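Endo alpha-1,4 polygalactosaminidase (Neosartorya fumigata, PDB 6OJ1) cleaves alpha-1,4-linked galactosamine polymers from within the chain as an endo-acting glycoside hydrolase and thereby disrupts microbial biofilms. Local coordinates at residues 221-231 / 252-262. Numbering follows the deposited sequence.
Sequences PQNGKPVFHIE and ACDFAGSANFS. With NAG (2-acetamido-2-deoxy-beta-D-glucopyranose), chain F.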
ATOM      1  N   PRO A 221     -10.435  -7.371   9.411  1.00 32.91           N
ATOM      2  CA  PRO A 221     -11.692  -6.888  10.005  1.00 31.49           C
ATOM      3  C   PRO A 221     -12.168  -7.724  11.175  1.00 38.50           C
ATOM      4  O   PRO A 221     -12.833  -7.187  12.069  1.00 39.74           O
ATOM      5  CB  PRO A 221     -12.683  -6.923   8.826  1.00 32.83           C
ATOM      6  CG  PRO A 221     -12.069  -7.822   7.824  1.00 38.52           C
ATOM      7  CD  PRO A 221     -10.601  -7.662   7.971  1.00 30.90           C
ATOM      8  N   GLN A 222     -11.837  -9.017  11.211  1.00 34.68           N
ATOM      9  CA  GLN A 222     -12.128  -9.817  12.394  1.00 36.67           C
ATOM     10  C   GLN A 222     -11.430  -9.262  13.628  1.00 43.31           C
ATOM     11  O   GLN A 222     -11.887  -9.503  14.750  1.00 46.20           O
ATOM     12  CB  GLN A 222     -11.732 -11.279  12.146  1.00 38.72           C
ATOM     13  CG  GLN A 222     -12.603 -11.978  11.092  1.00 43.20           C
ATOM     14  CD  GLN A 222     -12.039 -13.314  10.598  1.00 48.90           C
ATOM     15  OE1 GLN A 222     -10.991 -13.775  11.054  1.00 42.63           O
ATOM     16  NE2 GLN A 222     -12.745 -13.936   9.658  1.00 56.83           N
ATOM     17  N   ASN A 223     -10.345  -8.507  13.444  1.00 38.30           N
ATOM     18  CA  ASN A 223      -9.671  -7.812  14.533  1.00 37.32           C
ATOM     19  C   ASN A 223      -9.879  -6.304  14.476  1.00 35.31           C
ATOM     20  O   ASN A 223      -9.057  -5.545  15.003  1.00 37.55           O
ATOM     21  CB  ASN A 223      -8.182  -8.152  14.533  1.00 43.83           C
ATOM     22  CG  ASN A 223      -7.924  -9.587  14.930  1.00 52.66           C
ATOM     23  OD1 ASN A 223      -7.715  -9.887  16.105  1.00 57.94           O
ATOM     24  ND2 ASN A 223      -7.962 -10.490  13.955  1.00 45.19           N
ATOM     25  N   GLY A 224     -10.959  -5.850  13.843  1.00 34.47           N
ATOM     26  CA  GLY A 224     -11.281  -4.437  13.853  1.00 33.53           C
ATOM     27  C   GLY A 224     -10.466  -3.569  12.923  1.00 36.65           C
ATOM     28  O   GLY A 224     -10.425  -2.349  13.111  1.00 35.78           O
ATOM     29  N   LYS A 225      -9.821  -4.151  11.912  1.00 29.84           N
ATOM     30  CA  LYS A 225      -8.995  -3.353  11.035  1.00 28.30           C
ATOM     31  C   LYS A 225      -9.464  -3.508   9.591  1.00 24.67           C
ATOM     32  O   LYS A 225      -9.858  -4.604   9.181  1.00 27.30           O
ATOM     33  CB  LYS A 225      -7.518  -3.757  11.177  1.00 23.54           C
ATOM     34  CG  LYS A 225      -6.950  -3.407  12.571  1.00 24.64           C
ATOM     35  CD  LYS A 225      -5.637  -4.122  12.874  1.00 25.63           C
ATOM     36  CE  LYS A 225      -5.134  -3.750  14.263  1.00 26.52           C
ATOM     37  NZ  LYS A 225      -3.791  -4.372  14.533  1.00 24.73           N
ATOM     38  N   PRO A 226      -9.475  -2.430   8.814  1.00 25.14           N
ATOM     39  CA  PRO A 226     -10.040  -2.507   7.465  1.00 24.57           C
ATOM     40  C   PRO A 226      -9.101  -3.219   6.500  1.00 23.27           C
ATOM     41  O   PRO A 226      -7.895  -3.338   6.734  1.00 24.45           O
ATOM     42  CB  PRO A 226     -10.233  -1.033   7.071  1.00 25.58           C
ATOM     43  CG  PRO A 226      -9.297  -0.261   7.943  1.00 27.24           C
ATOM     44  CD  PRO A 226      -9.165  -1.046   9.224  1.00 27.20           C
ATOM     45  N   VAL A 227      -9.691  -3.739   5.425  1.00 21.29           N
ATOM     46  CA  VAL A 227      -8.941  -4.180   4.254  1.00 20.74           C
ATOM     47  C   VAL A 227      -9.268  -3.195   3.144  1.00 23.76           C
ATOM     48  O   VAL A 227     -10.419  -3.115   2.692  1.00 27.16           O
ATOM     49  CB  VAL A 227      -9.284  -5.606   3.811  1.00 24.43           C
ATOM     50  CG1 VAL A 227      -8.497  -5.926   2.531  1.00 23.98           C
ATOM     51  CG2 VAL A 227      -8.988  -6.608   4.918  1.00 25.44           C
ATOM     52  N   PHE A 228      -8.263  -2.456   2.712  1.00 20.95           N
ATOM     53  CA  PHE A 228      -8.399  -1.558   1.571  1.00 21.48           C
ATOM     54  C   PHE A 228      -8.138  -2.396   0.328  1.00 23.43           C
ATOM     55  O   PHE A 228      -6.996  -2.755   0.026  1.00 20.86           O
ATOM     56  CB  PHE A 228      -7.466  -0.366   1.745  1.00 22.93           C
ATOM     57  CG  PHE A 228      -7.822   0.459   2.945  1.00 24.15           C
ATOM     58  CD1 PHE A 228      -9.095   1.015   3.052  1.00 23.23           C
ATOM     59  CD2 PHE A 228      -6.916   0.658   3.981  1.00 23.35           C
ATOM     60  CE1 PHE A 228      -9.465   1.769   4.169  1.00 22.95           C
ATOM     61  CE2 PHE A 228      -7.272   1.414   5.099  1.00 26.45           C
ATOM     62  CZ  PHE A 228      -8.548   1.966   5.195  1.00 22.73           C
ATOM     63  N   HIS A 229      -9.218  -2.739  -0.372  1.00 22.11           N
ATOM     64  CA  HIS A 229      -9.244  -3.860  -1.302  1.00 24.61           C
ATOM     65  C   HIS A 229      -9.394  -3.352  -2.729  1.00 24.66           C
ATOM     66  O   HIS A 229     -10.343  -2.623  -3.032  1.00 24.43           O
ATOM     67  CB  HIS A 229     -10.386  -4.808  -0.922  1.00 24.11           C
ATOM     68  CG  HIS A 229     -10.692  -5.845  -1.954  1.00 26.26           C
ATOM     69  ND1 HIS A 229     -11.970  -6.062  -2.423  1.00 25.88           N
ATOM     70  CD2 HIS A 229      -9.894  -6.728  -2.605  1.00 20.46           C
ATOM     71  CE1 HIS A 229     -11.948  -7.029  -3.323  1.00 30.40           C
ATOM     72  NE2 HIS A 229     -10.701  -7.447  -3.456  1.00 21.66           N
ATOM     73  N   ILE A 230      -8.471  -3.754  -3.607  1.00 22.04           N
ATOM     74  CA  ILE A 230      -8.470  -3.341  -5.013  1.00 20.89           C
ATOM     75  C   ILE A 230      -8.725  -4.552  -5.895  1.00 24.23           C
ATOM     76  O   ILE A 230      -8.124  -5.612  -5.689  1.00 20.84           O
ATOM     77  CB  ILE A 230      -7.128  -2.694  -5.415  1.00 19.19           C
ATOM     78  CG1 ILE A 230      -6.676  -1.639  -4.416  1.00 20.89           C
ATOM     79  CG2 ILE A 230      -7.223  -2.092  -6.815  1.00 19.00           C
ATOM     80  CD1 ILE A 230      -5.238  -1.171  -4.678  1.00 20.48           C
ATOM     81  N   GLU A 231      -9.601  -4.397  -6.895  1.00 22.92           N
ATOM     82  CA  GLU A 231      -9.706  -5.365  -7.978  1.00 22.62           C
ATOM     83  C   GLU A 231      -9.537  -4.637  -9.303  1.00 26.82           C
ATOM     84  O   GLU A 231      -9.863  -3.451  -9.422  1.00 25.79           O
ATOM     85  CB  GLU A 231     -11.040  -6.129  -7.966  1.00 25.62           C
ATOM     86  CG  GLU A 231     -11.252  -7.014  -6.710  1.00 23.42           C
ATOM     87  CD  GLU A 231     -10.428  -8.298  -6.718  1.00 28.63           C
ATOM     88  OE1 GLU A 231     -10.123  -8.815  -7.814  1.00 30.25           O
ATOM     89  OE2 GLU A 231     -10.099  -8.803  -5.617  1.00 28.83           O
ATOM     90  N   ALA A 252     -15.818  -8.842  -8.327  1.00 36.27           N
ATOM     91  CA  ALA A 252     -14.907  -8.043  -7.516  1.00 33.89           C
ATOM     92  C   ALA A 252     -15.476  -7.709  -6.143  1.00 34.81           C
ATOM     93  O   ALA A 252     -14.705  -7.452  -5.212  1.00 33.77           O
ATOM     94  CB  ALA A 252     -14.566  -6.744  -8.252  1.00 31.67           C
ATOM     95  N   CYS A 253     -16.801  -7.733  -5.999  1.00 35.52           N
ATOM     96  CA  CYS A 253     -17.489  -7.115  -4.873  1.00 34.65           C
ATOM     97  C   CYS A 253     -18.127  -8.098  -3.921  1.00 39.88           C
ATOM     98  O   CYS A 253     -18.273  -7.784  -2.738  1.00 43.10           O
ATOM     99  CB  CYS A 253     -18.593  -6.183  -5.376  1.00 31.08           C
ATOM    100  SG  CYS A 253     -17.991  -4.647  -6.070  1.00 37.05           S
ATOM    101  N   ASP A 254     -18.536  -9.255  -4.415  1.00 42.38           N
ATOM    102  CA  ASP A 254     -19.358 -10.186  -3.659  1.00 49.42           C
ATOM    103  C   ASP A 254     -18.521 -11.419  -3.363  1.00 47.20           C
ATOM    104  O   ASP A 254     -18.269 -12.239  -4.252  1.00 51.73           O
ATOM    105  CB  ASP A 254     -20.632 -10.523  -4.429  1.00 59.00           C
ATOM    106  CG  ASP A 254     -21.502  -9.295  -4.682  1.00 71.17           C
ATOM    107  OD1 ASP A 254     -21.493  -8.368  -3.839  1.00 71.23           O
ATOM    108  OD2 ASP A 254     -22.191  -9.254  -5.725  1.00 75.68           O
ATOM    109  N   PHE A 255     -18.070 -11.523  -2.119  1.00 44.45           N
ATOM    110  CA  PHE A 255     -17.339 -12.680  -1.633  1.00 46.33           C
ATOM    111  C   PHE A 255     -17.610 -12.786  -0.144  1.00 49.46           C
ATOM    112  O   PHE A 255     -18.132 -11.854   0.471  1.00 45.58           O
ATOM    113  CB  PHE A 255     -15.839 -12.575  -1.926  1.00 46.10           C
ATOM    114  CG  PHE A 255     -15.247 -11.231  -1.602  1.00 45.33           C
ATOM    115  CD1 PHE A 255     -15.239 -10.217  -2.548  1.00 38.13           C
ATOM    116  CD2 PHE A 255     -14.684 -10.988  -0.359  1.00 41.92           C
ATOM    117  CE1 PHE A 255     -14.686  -8.975  -2.259  1.00 41.39           C
ATOM    118  CE2 PHE A 255     -14.130  -9.748  -0.065  1.00 37.28           C
ATOM    119  CZ  PHE A 255     -14.134  -8.740  -1.022  1.00 34.91           C
ATOM    120  N   ALA A 256     -17.283 -13.944   0.426  1.00 56.06           N
ATOM    121  CA  ALA A 256     -17.525 -14.172   1.845  1.00 57.69           C
ATOM    122  C   ALA A 256     -16.929 -13.044   2.675  1.00 47.21           C
ATOM    123  O   ALA A 256     -15.724 -12.776   2.606  1.00 46.86           O
ATOM    124  CB  ALA A 256     -16.936 -15.519   2.271  1.00 58.83           C
ATOM    125  N   GLY A 257     -17.788 -12.362   3.431  1.00 49.37           N
ATOM    126  CA  GLY A 257     -17.342 -11.283   4.287  1.00 47.60           C
ATOM    127  C   GLY A 257     -16.956 -10.013   3.567  1.00 40.32           C
ATOM    128  O   GLY A 257     -16.308  -9.147   4.167  1.00 39.65           O
ATOM    129  N   SER A 258     -17.333  -9.875   2.291  1.00 39.47           N
ATOM    130  CA  SER A 258     -16.991  -8.671   1.533  1.00 38.18           C
ATOM    131  C   SER A 258     -17.614  -7.419   2.122  1.00 37.99           C
ATOM    132  O   SER A 258     -17.102  -6.321   1.883  1.00 39.40           O
ATOM    133  CB  SER A 258     -17.426  -8.806   0.072  1.00 33.78           C
ATOM    134  OG  SER A 258     -18.796  -9.174  -0.018  1.00 46.00           O
ATOM    135  N   ALA A 259     -18.706  -7.552   2.883  1.00 41.19           N
ATOM    136  CA  ALA A 259     -19.309  -6.381   3.512  1.00 44.14           C
ATOM    137  C   ALA A 259     -18.346  -5.682   4.467  1.00 48.27           C
ATOM    138  O   ALA A 259     -18.575  -4.519   4.821  1.00 48.25           O
ATOM    139  CB  ALA A 259     -20.592  -6.780   4.249  1.00 49.18           C
ATOM    140  N   ASN A 260     -17.269  -6.355   4.885  1.00 38.79           N
ATOM    141  CA  ASN A 260     -16.274  -5.743   5.750  1.00 31.90           C
ATOM    142  C   ASN A 260     -15.041  -5.256   4.995  1.00 30.67           C
ATOM    143  O   ASN A 260     -14.201  -4.582   5.596  1.00 36.09           O
ATOM    144  CB  ASN A 260     -15.863  -6.726   6.862  1.00 34.11           C
ATOM    145  CG  ASN A 260     -16.885  -6.776   8.004  1.00 50.30           C
ATOM    146  OD1 ASN A 260     -17.756  -5.916   8.107  1.00 51.93           O
ATOM    147  ND2 ASN A 260     -16.774  -7.775   8.864  1.00 72.60           N
ATOM    148  N   PHE A 261     -14.920  -5.552   3.699  1.00 31.70           N
ATOM    149  CA  PHE A 261     -13.802  -5.056   2.895  1.00 26.23           C
ATOM    150  C   PHE A 261     -14.162  -3.706   2.285  1.00 29.69           C
ATOM    151  O   PHE A 261     -15.306  -3.479   1.880  1.00 30.87           O
ATOM    152  CB  PHE A 261     -13.445  -6.038   1.772  1.00 28.60           C
ATOM    153  CG  PHE A 261     -12.708  -7.285   2.231  1.00 34.51           C
ATOM    154  CD1 PHE A 261     -13.159  -8.033   3.308  1.00 42.05           C
ATOM    155  CD2 PHE A 261     -11.576  -7.717   1.559  1.00 31.14           C
ATOM    156  CE1 PHE A 261     -12.480  -9.181   3.711  1.00 43.16           C
ATOM    157  CE2 PHE A 261     -10.895  -8.866   1.960  1.00 27.51           C
ATOM    158  CZ  PHE A 261     -11.345  -9.590   3.032  1.00 31.89           C
ATOM    159  N   SER A 262     -13.176  -2.814   2.219  1.00 24.79           N
ATOM    160  CA  SER A 262     -13.355  -1.508   1.586  1.00 25.26           C
ATOM    161  C   SER A 262     -12.882  -1.635   0.146  1.00 28.54           C
ATOM    162  O   SER A 262     -11.714  -1.419  -0.164  1.00 25.64           O
ATOM    163  CB  SER A 262     -12.585  -0.431   2.336  1.00 24.71           C
ATOM    164  OG  SER A 262     -13.080  -0.317   3.658  1.00 26.06           O
TER
HETATM  165  C1  NAG F 416     -17.708  -7.837   9.960  1.00 68.76           C
HETATM  166  C2  NAG F 416     -18.503  -9.163   9.981  1.00 84.38           C
HETATM  167  C3  NAG F 416     -19.331  -9.291  11.268  1.00 94.06           C
HETATM  168  C4  NAG F 416     -18.479  -9.020  12.500  1.00 94.45           C
HETATM  169  C5  NAG F 416     -17.824  -7.654  12.358  1.00 87.19           C
HETATM  170  C6  NAG F 416     -16.959  -7.267  13.540  1.00 80.48           C
HETATM  171  C7  NAG F 416     -19.380 -10.288   7.976  1.00 80.52           C
HETATM  172  C8  NAG F 416     -20.345 -10.196   6.830  1.00 78.30           C
HETATM  173  N2  NAG F 416     -19.372  -9.248   8.818  1.00 84.53           N
HETATM  174  O3  NAG F 416     -19.880 -10.602  11.345  1.00 99.33           O
HETATM  175  O4  NAG F 416     -19.280  -9.064  13.678  1.00 95.81           O
HETATM  176  O5  NAG F 416     -16.980  -7.676  11.199  1.00 80.15           O
HETATM  177  O6  NAG F 416     -15.643  -7.796  13.441  1.00 74.86           O
HETATM  178  O7  NAG F 416     -18.640 -11.256   8.130  1.00 77.66           O
HETATM  179  O   HOH W   1     -12.630  -2.549   5.508  1.00 25.33           O
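Strand 227-231 runs parallel to strand 261-266, and Ser-262 makes two backbone hydrogen bonds across the pair: its N donates to Val-227 O (2.8 Å), and its O accepts from His-229 N (2.8 Å). A water at the strand start hydrogen-bonds to Val-227 N, Asn-260 O and Ser-262 OG. That hydroxyl also hydrogen-bonds to Thr-40 O.

On the outer side, Val-227 CB lies over one face of the Phe-261 ring, a CH-pi contact. Phe-255 CE2 lies over the centre of the opposite face. Both phenylalanines turn an edge to the His-229 imidazole. Phe-255 is offset, with its CE1 3.5 Å from His-229 CE1, and the planes of Phe-261 and His-229 stand at 89°. Ala-252 O lies at the imidazole edge, 3.4 Å from His-229 CE1; it is buried and has no hydrogen-bond partner in the model. With CG anti to the backbone N (chi1 168°), His-229 donates a hydrogen bond from NE2 to Glu-231 OE2, on the anti lone pair (2.6 Å). Its ND1 hydrogen-bonds to Thr-263 OG1, so both ring nitrogens are held. Glu-231 CB packs on Ala-252 CB (3.6 Å). Pro-221 CB meets CB of the glycosylated Asn-260 (3.7 Å).

The contact joins the two parallel strands and the connecting helix of the beta-alpha-beta unit 227-231, 246-253, 261-266, part of the (beta/alpha)-barrel. Strand 202-206 flanks strand 227-231 on its other edge, and Trp-42 and Trp-202 meet the Phe-228 ring.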